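Local coordinates for reticulocyte-binding protein 2a (Plasmodium vivax, PDB 4Z8N) that probably binds the surface of reticulocytes through this all-helical erythrocyte-binding domain during invasion by the malaria parasite, at residues A[50-54]-A[55-59]; A[128-131]-A[132-136]; A[205-208]-A[209-212]; A[282-285]-A[286-290]. All blocks are in the same frame, centred on the assembly; numbering follows the deposited sequence.

Interaction 1: residues A[50-54]-A[55-59]; sequences EAYNQ and SVNPL
Ala51 meets Ser55 one helical turn on. Its carbonyl O accepts the backbone N of Ser55 at 3.0 Å. Tyr52 comes next and lays one ring face over Val56. The CB of Val56 stands 3.7 Å from the ring centroid, 7° off the normal, which makes a CH-pi contact. CG1 of Val56 touches CZ of Tyr52 at 3.5 Å, under the phenol end of the ring. With CG anti to the backbone N (chi1 -173°), the tyrosine ring runs forward along the helix and reaches this valine. OD1 of Asn57 comes up obliquely to CE1 of Tyr52, and the amide and ring planes are almost perpendicular. The carbonyl O of Tyr52 accepts Asn57 N at 3.2 Å and, weakly, Val56 N.

The bond from Asn57, five residues on, is consistent with the proline kink in helix 42-69 of the Rh5-type coiled-coil domain. Pro58 has no N-H to give to the turn before. Helix 26-37 lies against Tyr52 and Val56 through Phe31, and Lys35 makes a cation-pi contact with the tyrosine.

The carbonyl O of Asn53 lies 3.3 Å from CD of Pro58. Its OD1 takes a long, weak hydrogen bond from ND2 of Asn57, with the two amide planes nearly at right angles. Gln54 ends the segment. Its carbonyl O, which would accept the N-H of residue 58 in a regular helix, lies 3.3 Å from CG of Pro58.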
loop_
_atom_site.group_PDB
_atom_site.type_symbol
_atom_site.label_atom_id
_atom_site.label_comp_id
_atom_site.label_asym_id
_atom_site.label_seq_id
_atom_site.Cartn_x
_atom_site.Cartn_y
_atom_site.Cartn_z
ATOM N N GLU A 50 -24.994 -13.200 3.170
ATOM C CA GLU A 50 -25.205 -13.752 4.501
ATOM C C GLU A 50 -23.889 -14.214 5.120
ATOM O O GLU A 50 -23.615 -13.946 6.290
ATOM C CB GLU A 50 -26.200 -14.913 4.443
ATOM C CG GLU A 50 -26.550 -15.507 5.796
ATOM C CD GLU A 50 -27.545 -16.647 5.689
ATOM O OE1 GLU A 50 -27.240 -17.643 4.998
ATOM O OE2 GLU A 50 -28.635 -16.549 6.294
ATOM N N ALA A 51 -23.079 -14.908 4.327
ATOM C CA ALA A 51 -21.787 -15.404 4.791
ATOM C C ALA A 51 -20.798 -14.260 5.009
ATOM O O ALA A 51 -19.987 -14.297 5.936
ATOM C CB ALA A 51 -21.224 -16.411 3.803
ATOM N N TYR A 52 -20.871 -13.248 4.149
ATOM C CA TYR A 52 -20.032 -12.058 4.266
ATOM C C TYR A 52 -20.285 -11.337 5.586
ATOM O O TYR A 52 -19.348 -10.914 6.263
ATOM C CB TYR A 52 -20.288 -11.109 3.089
ATOM C CG TYR A 52 -19.349 -9.922 3.010
ATOM C CD1 TYR A 52 -19.600 -8.759 3.728
ATOM C CD2 TYR A 52 -18.219 -9.961 2.200
ATOM C CE1 TYR A 52 -18.749 -7.672 3.653
ATOM C CE2 TYR A 52 -17.360 -8.876 2.115
ATOM C CZ TYR A 52 -17.631 -7.736 2.845
ATOM O OH TYR A 52 -16.781 -6.655 2.767
ATOM N N ASN A 53 -21.559 -11.198 5.941
ATOM C CA ASN A 53 -21.943 -10.493 7.158
ATOM C C ASN A 53 -21.507 -11.248 8.412
ATOM O O ASN A 53 -21.142 -10.642 9.419
ATOM C CB ASN A 53 -23.457 -10.262 7.177
ATOM C CG ASN A 53 -23.865 -9.116 8.086
ATOM O OD1 ASN A 53 -23.255 -8.881 9.129
ATOM N ND2 ASN A 53 -24.906 -8.393 7.689
ATOM N N GLN A 54 -21.537 -12.575 8.346
ATOM C CA GLN A 54 -21.185 -13.396 9.498
ATOM C C GLN A 54 -19.674 -13.494 9.710
ATOM O O GLN A 54 -19.206 -13.572 10.846
ATOM C CB GLN A 54 -21.776 -14.801 9.353
ATOM C CG GLN A 54 -21.518 -15.699 10.554
ATOM C CD GLN A 54 -22.105 -17.087 10.393
ATOM O OE1 GLN A 54 -21.767 -17.812 9.456
ATOM N NE2 GLN A 54 -22.986 -17.468 11.312
ATOM N N SER A 55 -18.913 -13.481 8.620
ATOM C CA SER A 55 -17.474 -13.731 8.697
ATOM C C SER A 55 -16.615 -12.490 8.461
ATOM O O SER A 55 -15.766 -12.145 9.284
ATOM C CB SER A 55 -17.078 -14.816 7.693
ATOM O OG SER A 55 -17.721 -16.043 7.981
ATOM N N VAL A 56 -16.832 -11.827 7.331
ATOM C CA VAL A 56 -15.966 -10.728 6.919
ATOM C C VAL A 56 -16.125 -9.484 7.796
ATOM O O VAL A 56 -15.131 -8.884 8.210
ATOM C CB VAL A 56 -16.221 -10.345 5.451
ATOM C CG1 VAL A 56 -15.333 -9.182 5.039
ATOM C CG2 VAL A 56 -15.977 -11.542 4.548
ATOM N N ASN A 57 -17.366 -9.099 8.078
ATOM C CA ASN A 57 -17.622 -7.893 8.866
ATOM C C ASN A 57 -17.079 -7.942 10.302
ATOM O O ASN A 57 -16.488 -6.962 10.760
ATOM C CB ASN A 57 -19.122 -7.580 8.885
ATOM C CG ASN A 57 -19.604 -6.962 7.587
ATOM O OD1 ASN A 57 -18.855 -6.261 6.905
ATOM N ND2 ASN A 57 -20.860 -7.217 7.239
ATOM N N PRO A 58 -17.272 -9.066 11.024
ATOM C CA PRO A 58 -16.640 -9.108 12.349
ATOM C C PRO A 58 -15.115 -9.122 12.268
ATOM O O PRO A 58 -14.449 -8.578 13.150
ATOM C CB PRO A 58 -17.161 -10.418 12.949
ATOM C CG PRO A 58 -18.417 -10.703 12.210
ATOM C CD PRO A 58 -18.161 -10.224 10.817
ATOM N N LEU A 59 -14.575 -9.740 11.222
ATOM C CA LEU A 59 -13.130 -9.782 11.021
ATOM C C LEU A 59 -12.573 -8.382 10.782
ATOM O O LEU A 59 -11.560 -8.003 11.370
ATOM C CB LEU A 59 -12.769 -10.699 9.851
ATOM C CG LEU A 59 -11.287 -10.739 9.464
ATOM C CD1 LEU A 59 -10.427 -11.207 10.628
ATOM C CD2 LEU A 59 -11.069 -11.623 8.249
#

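Interaction 2: residues A[128-131]-A[132-136]; sequences KFNE and KIYSI
Two first torsions bring Phe129 and Ile133 together. The phenylalanine has CG anti to its own N (chi1 -180°), which sends the ring forward along the helix. Ile133 has CG1 anti to its carbonyl carbon (chi1 -60°), which turns that branch back toward the preceding turn. The end of the branch, CD1, touches CE2 of Phe129 at 3.7 Å. It comes up to the ring obliquely. CG1 of Ile133 also lies 3.2 Å from the carbonyl O of Phe129. That oxygen accepts Ile133 N at 3.0 Å.

Asn130 and Tyr134 form a second pair, on the next position round the helix. The amide ND2 of Asn130 lies 4.0 Å from CE1 of Tyr134, in the ring plane at its edge. The amide and ring planes are 88° apart. The carbonyl O of Asn130 is also near the edge, 3.3 Å from CD1 of Tyr134. No hydrogen bond joins the two side chains.

Near the end of the helix, Ser135 turns its hydroxyl back to the backbone. Its OG donates to the carbonyl O of Lys132 at 2.9 Å. The same oxygen accepts Ile136 N, so two donors grip it.

Phe129 also packs on Ser55 and Val56 of helix 42-69, and Phe31 of helix 26-37 meets its ring edge-to-face. Ile133 lies against Tyr48 and Phe31. Apolar side chains one turn apart, facing neighbouring helices, are characteristic of helix-bundle packing, here within the Rh5-type coiled-coil domain.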
loop_
_atom_site.group_PDB
_atom_site.type_symbol
_atom_site.label_atom_id
_atom_site.label_comp_id
_atom_site.label_asym_id
_atom_site.label_seq_id
_atom_site.Cartn_x
_atom_site.Cartn_y
_atom_site.Cartn_z
ATOM N N LYS A 128 -10.001 -19.133 5.227
ATOM C CA LYS A 128 -11.144 -19.986 5.538
ATOM C C LYS A 128 -12.411 -19.503 4.840
ATOM O O LYS A 128 -13.181 -20.307 4.314
ATOM C CB LYS A 128 -11.368 -20.046 7.050
ATOM C CG LYS A 128 -10.522 -21.091 7.761
ATOM C CD LYS A 128 -10.439 -20.810 9.252
ATOM C CE LYS A 128 -9.028 -21.031 9.775
ATOM N NZ LYS A 128 -8.655 -20.030 10.816
ATOM N N PHE A 129 -12.627 -18.192 4.833
ATOM C CA PHE A 129 -13.788 -17.623 4.154
ATOM C C PHE A 129 -13.665 -17.763 2.640
ATOM O O PHE A 129 -14.662 -17.974 1.949
ATOM C CB PHE A 129 -13.978 -16.152 4.524
ATOM C CG PHE A 129 -15.163 -15.510 3.855
ATOM C CD1 PHE A 129 -16.449 -15.740 4.325
ATOM C CD2 PHE A 129 -14.994 -14.679 2.759
ATOM C CE1 PHE A 129 -17.543 -15.153 3.713
ATOM C CE2 PHE A 129 -16.086 -14.089 2.141
ATOM C CZ PHE A 129 -17.360 -14.325 2.619
ATOM N N ASN A 130 -12.442 -17.644 2.133
ATOM C CA ASN A 130 -12.187 -17.794 0.705
ATOM C C ASN A 130 -12.564 -19.185 0.207
ATOM O O ASN A 130 -13.109 -19.332 -0.886
ATOM C CB ASN A 130 -10.718 -17.510 0.386
ATOM C CG ASN A 130 -10.428 -17.547 -1.102
ATOM O OD1 ASN A 130 -10.897 -16.694 -1.857
ATOM N ND2 ASN A 130 -9.649 -18.532 -1.533
ATOM N N GLU A 131 -12.275 -20.203 1.013
ATOM C CA GLU A 131 -12.645 -21.568 0.667
ATOM C C GLU A 131 -14.163 -21.717 0.708
ATOM O O GLU A 131 -14.746 -22.476 -0.066
ATOM C CB GLU A 131 -11.978 -22.578 1.608
ATOM C CG GLU A 131 -12.340 -24.031 1.313
ATOM C CD GLU A 131 -11.333 -25.027 1.870
ATOM O OE1 GLU A 131 -11.494 -25.446 3.035
ATOM O OE2 GLU A 131 -10.385 -25.395 1.142
ATOM N N LYS A 132 -14.796 -20.973 1.608
ATOM C CA LYS A 132 -16.243 -21.020 1.759
ATOM C C LYS A 132 -16.937 -20.437 0.531
ATOM O O LYS A 132 -18.032 -20.865 0.169
ATOM C CB LYS A 132 -16.674 -20.270 3.023
ATOM C CG LYS A 132 -18.115 -20.521 3.436
ATOM C CD LYS A 132 -18.359 -20.093 4.875
ATOM C CE LYS A 132 -19.717 -20.571 5.365
ATOM N NZ LYS A 132 -19.879 -20.383 6.833
ATOM N N ILE A 133 -16.290 -19.467 -0.109
ATOM C CA ILE A 133 -16.828 -18.845 -1.314
ATOM C C ILE A 133 -17.013 -19.871 -2.433
ATOM O O ILE A 133 -18.009 -19.838 -3.156
ATOM C CB ILE A 133 -15.918 -17.699 -1.812
ATOM C CG1 ILE A 133 -15.783 -16.618 -0.737
ATOM C CG2 ILE A 133 -16.469 -17.087 -3.093
ATOM C CD1 ILE A 133 -15.009 -15.395 -1.189
ATOM N N TYR A 134 -16.055 -20.787 -2.558
ATOM C CA TYR A 134 -16.103 -21.823 -3.589
ATOM C C TYR A 134 -17.376 -22.662 -3.516
ATOM O O TYR A 134 -17.964 -22.999 -4.543
ATOM C CB TYR A 134 -14.882 -22.740 -3.485
ATOM C CG TYR A 134 -13.638 -22.203 -4.160
ATOM C CD1 TYR A 134 -12.789 -21.324 -3.498
ATOM C CD2 TYR A 134 -13.310 -22.582 -5.456
ATOM C CE1 TYR A 134 -11.650 -20.835 -4.109
ATOM C CE2 TYR A 134 -12.173 -22.098 -6.075
ATOM C CZ TYR A 134 -11.346 -21.225 -5.396
ATOM O OH TYR A 134 -10.213 -20.738 -6.006
ATOM N N SER A 135 -17.797 -23.001 -2.301
ATOM C CA SER A 135 -18.990 -23.821 -2.117
ATOM C C SER A 135 -20.264 -22.994 -2.270
ATOM O O SER A 135 -21.311 -23.521 -2.640
ATOM C CB SER A 135 -18.967 -24.506 -0.748
ATOM O OG SER A 135 -19.103 -23.562 0.299
ATOM N N ILE A 136 -20.169 -21.700 -1.983
ATOM C CA ILE A 136 -21.311 -20.804 -2.127
ATOM C C ILE A 136 -21.696 -20.665 -3.597
ATOM O O ILE A 136 -22.876 -20.572 -3.939
ATOM C CB ILE A 136 -21.015 -19.414 -1.524
ATOM C CG1 ILE A 136 -20.880 -19.519 -0.004
ATOM C CG2 ILE A 136 -22.112 -18.418 -1.871
ATOM C CD1 ILE A 136 -20.660 -18.188 0.675
#

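Interaction 3: residues A[205-208]-A[209-212]; sequences NFLQ and EEML
Glu210 lays its carboxylate beside the ring of Phe206, one turn earlier in helix 199-237. This long helix belongs to the helical bundle of the Rh5-type coiled-coil domain, and the contact is buried. OE2 of Glu210 is 3.1 Å from CE2 of Phe206 and approaches the ring obliquely. The ring and carboxylate planes are 51° apart. The same oxygen lies 3.2 Å from CD1 of Leu207, so carbon atoms crowd it from two residues.

The torsions explain the approach. CG of Glu210 sits between its backbone N and carbonyl carbon (chi1 66°), and the chain beyond is extended. The carboxylate is thereby carried back toward the preceding turn. The phenylalanine ring leans forward to meet it.

Regular backbone bonds hold the turn beneath. Glu210 N donates to the carbonyl O of Phe206 at 3.0 Å. Met211 N and Leu212 N donate to the carbonyl oxygens of Leu207 and Gln208.

Farther out, helix 71-85 lies against Phe206 through Leu84 and Glu85. OE2 of Glu85 is close to OE2 of Glu210. Two like charges this near would probably raise the proton affinity of one of them. Tyr104 meets the Phe206 ring edge-to-face. Leu181 of helix 168-194 and Lys280 of helix 246-297 pack on Met211. At the near end of that methionine, CG sits 3.2 Å from the carbonyl O of Leu207.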
loop_
_atom_site.group_PDB
_atom_site.type_symbol
_atom_site.label_atom_id
_atom_site.label_comp_id
_atom_site.label_asym_id
_atom_site.label_seq_id
_atom_site.Cartn_x
_atom_site.Cartn_y
_atom_site.Cartn_z
ATOM N N ASN A 205 20.176 14.104 5.752
ATOM C CA ASN A 205 20.421 12.689 5.940
ATOM C C ASN A 205 19.224 11.841 6.357
ATOM O O ASN A 205 18.995 10.802 5.760
ATOM C CB ASN A 205 21.527 12.635 6.968
ATOM C CG ASN A 205 22.891 12.624 6.339
ATOM O OD1 ASN A 205 23.403 11.541 6.111
ATOM N ND2 ASN A 205 23.307 13.781 5.734
ATOM N N PHE A 206 18.449 12.282 7.347
ATOM C CA PHE A 206 17.220 11.574 7.730
ATOM C C PHE A 206 16.090 11.678 6.689
ATOM O O PHE A 206 15.411 10.690 6.377
ATOM C CB PHE A 206 16.723 12.107 9.068
ATOM C CG PHE A 206 15.353 11.629 9.445
ATOM C CD1 PHE A 206 15.161 10.337 9.902
ATOM C CD2 PHE A 206 14.262 12.479 9.363
ATOM C CE1 PHE A 206 13.911 9.899 10.261
ATOM C CE2 PHE A 206 13.009 12.046 9.722
ATOM C CZ PHE A 206 12.832 10.754 10.171
ATOM N N LEU A 207 15.883 12.890 6.183
ATOM C CA LEU A 207 14.832 13.167 5.205
ATOM C C LEU A 207 15.074 12.468 3.861
ATOM O O LEU A 207 14.157 11.873 3.306
ATOM C CB LEU A 207 14.699 14.674 4.994
ATOM C CG LEU A 207 13.491 15.134 4.184
ATOM C CD1 LEU A 207 12.225 14.452 4.665
ATOM C CD2 LEU A 207 13.357 16.627 4.299
ATOM N N GLN A 208 16.333 12.401 3.433
ATOM C CA GLN A 208 16.740 11.625 2.270
ATOM C C GLN A 208 16.448 10.157 2.470
ATOM O O GLN A 208 16.005 9.499 1.576
ATOM C CB GLN A 208 18.222 11.783 1.925
ATOM C CG GLN A 208 18.598 13.060 1.222
ATOM C CD GLN A 208 20.088 13.298 1.103
ATOM O OE1 GLN A 208 20.502 14.217 0.467
ATOM N NE2 GLN A 208 20.873 12.480 1.723
ATOM N N GLU A 209 16.720 9.645 3.654
ATOM C CA GLU A 209 16.491 8.215 3.877
ATOM C C GLU A 209 15.008 7.845 3.893
ATOM O O GLU A 209 14.616 6.820 3.331
ATOM C CB GLU A 209 17.138 7.750 5.183
ATOM C CG GLU A 209 17.176 6.224 5.366
ATOM C CD GLU A 209 18.206 5.790 6.398
ATOM O OE1 GLU A 209 18.985 6.661 6.838
ATOM O OE2 GLU A 209 18.237 4.595 6.771
ATOM N N GLU A 210 14.180 8.661 4.538
ATOM C CA GLU A 210 12.760 8.338 4.607
ATOM C C GLU A 210 12.087 8.590 3.258
ATOM O O GLU A 210 11.084 7.960 2.940
ATOM C CB GLU A 210 12.067 9.114 5.741
ATOM C CG GLU A 210 11.999 10.623 5.589
ATOM C CD GLU A 210 11.237 11.281 6.737
ATOM O OE1 GLU A 210 10.380 10.614 7.357
ATOM O OE2 GLU A 210 11.496 12.468 7.028
ATOM N N MET A 211 12.651 9.479 2.447
ATOM C CA MET A 211 12.131 9.666 1.096
ATOM C C MET A 211 12.438 8.447 0.233
ATOM O O MET A 211 11.610 8.033 -0.579
ATOM C CB MET A 211 12.695 10.934 0.458
ATOM C CG MET A 211 12.015 12.197 0.949
ATOM S SD MET A 211 12.567 13.695 0.118
ATOM C CE MET A 211 11.805 13.497 -1.494
ATOM N N LEU A 212 13.620 7.865 0.423
ATOM C CA LEU A 212 13.980 6.631 -0.265
ATOM C C LEU A 212 13.105 5.472 0.220
ATOM O O LEU A 212 12.718 4.608 -0.568
ATOM C CB LEU A 212 15.465 6.309 -0.065
ATOM C CG LEU A 212 16.461 7.194 -0.828
ATOM C CD1 LEU A 212 17.893 6.901 -0.405
ATOM C CD2 LEU A 212 16.311 7.019 -2.331
#

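Interaction 4: residues A[282-285]-A[286-290]; sequences KLLA and NLYNK
Ala285 and Asn289 are joined twice. The carbonyl O of Ala285 accepts the backbone N of Asn289 at 3.1 Å and its side-chain ND2 at 2.9 Å. The two donors arrive from opposite faces of the carbonyl plane. ND2 stands 44° out of that plane, so it does not lie on a lone pair. CG of Asn289 is anti to its carbonyl carbon (chi1 -85°), which folds the amide back over the preceding turn.

The carbonyl O of Lys282 also has two donors, a backbone N and a water. Asn286 N reaches it at 3.2 Å, and the water donates to it at 3.0 Å. The same water gives a weak, long bond to OD1 of Asn286. It thus bridges the backbone and the amide on an exposed side of the helix.

The other side is apolar, as expected in a helical bundle. Helix 246-297 is the last helix of this Rh5-type coiled-coil domain. It packs there on helix 199-237, with Leu283 and Leu287 against Leu207. CG of Leu283 also lies near CD1 of Leu287. Leu287 N donates to the carbonyl O of Leu283 at 2.8 Å.

Leu284 covers one face of the Tyr288 ring. Its CD1 is 4.2 Å from the ring centroid, offset toward the rim, in a CH-pi contact. CG of Leu284 touches CE2 of Tyr288 at 3.6 Å. The backbone of this pair is bonded too, Tyr288 N giving to Leu284 O at 2.9 Å. The tyrosine OH probably hydrogen-bonds the side-chain amide of Gln208 in helix 199-237.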
loop_
_atom_site.group_PDB
_atom_site.type_symbol
_atom_site.label_atom_id
_atom_site.label_comp_id
_atom_site.label_asym_id
_atom_site.label_seq_id
_atom_site.Cartn_x
_atom_site.Cartn_y
_atom_site.Cartn_z
ATOM N N LYS A 282 9.822 19.440 -0.569
ATOM C CA LYS A 282 9.845 20.867 -0.262
ATOM C C LYS A 282 10.734 21.151 0.946
ATOM O O LYS A 282 11.523 22.097 0.939
ATOM C CB LYS A 282 8.429 21.389 -0.003
ATOM C CG LYS A 282 8.398 22.748 0.677
ATOM C CD LYS A 282 6.990 23.322 0.741
ATOM C CE LYS A 282 6.975 24.647 1.491
ATOM N NZ LYS A 282 5.646 25.318 1.431
ATOM N N LEU A 283 10.607 20.320 1.977
ATOM C CA LEU A 283 11.409 20.472 3.186
ATOM C C LEU A 283 12.883 20.218 2.902
ATOM O O LEU A 283 13.752 20.935 3.403
ATOM C CB LEU A 283 10.916 19.525 4.282
ATOM C CG LEU A 283 11.713 19.524 5.589
ATOM C CD1 LEU A 283 11.828 20.928 6.170
ATOM C CD2 LEU A 283 11.073 18.584 6.595
ATOM N N LEU A 284 13.160 19.197 2.096
ATOM C CA LEU A 284 14.532 18.840 1.753
ATOM C C LEU A 284 15.237 19.971 1.016
ATOM O O LEU A 284 16.402 20.262 1.287
ATOM C CB LEU A 284 14.561 17.568 0.902
ATOM C CG LEU A 284 15.961 17.092 0.498
ATOM C CD1 LEU A 284 16.795 16.763 1.730
ATOM C CD2 LEU A 284 15.886 15.897 -0.437
ATOM N N ALA A 285 14.530 20.604 0.084
ATOM C CA ALA A 285 15.096 21.718 -0.670
ATOM C C ALA A 285 15.436 22.874 0.265
ATOM O O ALA A 285 16.464 23.532 0.105
ATOM C CB ALA A 285 14.136 22.173 -1.757
ATOM N N ASN A 286 14.568 23.112 1.243
ATOM C CA ASN A 286 14.816 24.137 2.250
ATOM C C ASN A 286 16.006 23.778 3.133
ATOM O O ASN A 286 16.792 24.647 3.507
ATOM C CB ASN A 286 13.571 24.355 3.113
ATOM C CG ASN A 286 12.477 25.099 2.379
ATOM O OD1 ASN A 286 12.750 25.964 1.546
ATOM N ND2 ASN A 286 11.229 24.771 2.688
ATOM N N LEU A 287 16.126 22.495 3.463
ATOM C CA LEU A 287 17.247 22.001 4.255
ATOM C C LEU A 287 18.567 22.182 3.512
ATOM O O LEU A 287 19.573 22.565 4.109
ATOM C CB LEU A 287 17.040 20.528 4.615
ATOM C CG LEU A 287 16.155 20.252 5.835
ATOM C CD1 LEU A 287 15.798 18.781 5.909
ATOM C CD2 LEU A 287 16.857 20.686 7.111
ATOM N N TYR A 288 18.558 21.904 2.211
ATOM C CA TYR A 288 19.734 22.124 1.371
ATOM C C TYR A 288 20.161 23.591 1.391
ATOM O O TYR A 288 21.346 23.896 1.525
ATOM C CB TYR A 288 19.465 21.690 -0.070
ATOM C CG TYR A 288 19.524 20.196 -0.318
ATOM C CD1 TYR A 288 20.413 19.383 0.375
ATOM C CD2 TYR A 288 18.693 19.604 -1.259
ATOM C CE1 TYR A 288 20.466 18.018 0.138
ATOM C CE2 TYR A 288 18.740 18.244 -1.503
ATOM C CZ TYR A 288 19.625 17.455 -0.803
ATOM O OH TYR A 288 19.663 16.101 -1.050
ATOM N N ASN A 289 19.192 24.492 1.252
ATOM C CA ASN A 289 19.475 25.925 1.252
ATOM C C ASN A 289 19.989 26.423 2.598
ATOM O O ASN A 289 20.823 27.327 2.656
ATOM C CB ASN A 289 18.226 26.714 0.851
ATOM C CG ASN A 289 18.070 26.828 -0.652
ATOM O OD1 ASN A 289 18.759 27.617 -1.300
ATOM N ND2 ASN A 289 17.165 26.040 -1.214
ATOM N N LYS A 290 19.485 25.834 3.675
ATOM C CA LYS A 290 19.945 26.175 5.014
ATOM C C LYS A 290 21.413 25.788 5.174
ATOM O O LYS A 290 22.207 26.542 5.736
ATOM C CB LYS A 290 19.082 25.478 6.071
ATOM C CG LYS A 290 19.576 25.631 7.501
ATOM C CD LYS A 290 19.330 27.029 8.041
ATOM C CE LYS A 290 19.703 27.111 9.512
ATOM N NZ LYS A 290 19.433 28.456 10.082
HETATM O O HOH W 1 10.985 24.328 -0.972
#

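The four contacts come in series along the chain, each within a single helix: 42-69, 119-136, 199-237 and 246-297. They form two pairs on opposite sides of the centre of the chain. Interactions 1 and 2 have centres 12 Å apart and touch, CG2 of Val56 packing on CE2 of Phe129 at 3.5 Å. Interactions 3 and 4 are also 12 Å apart, on successive helices. CD2 of Leu207 meets CG of Leu283 at 3.6 Å. Between the pairs, centres are about 41 to 53 Å apart. Each pair thus joins two helices through side chains that also pack within their own turn, at two distant places in one elongated erythrocyte-binding domain.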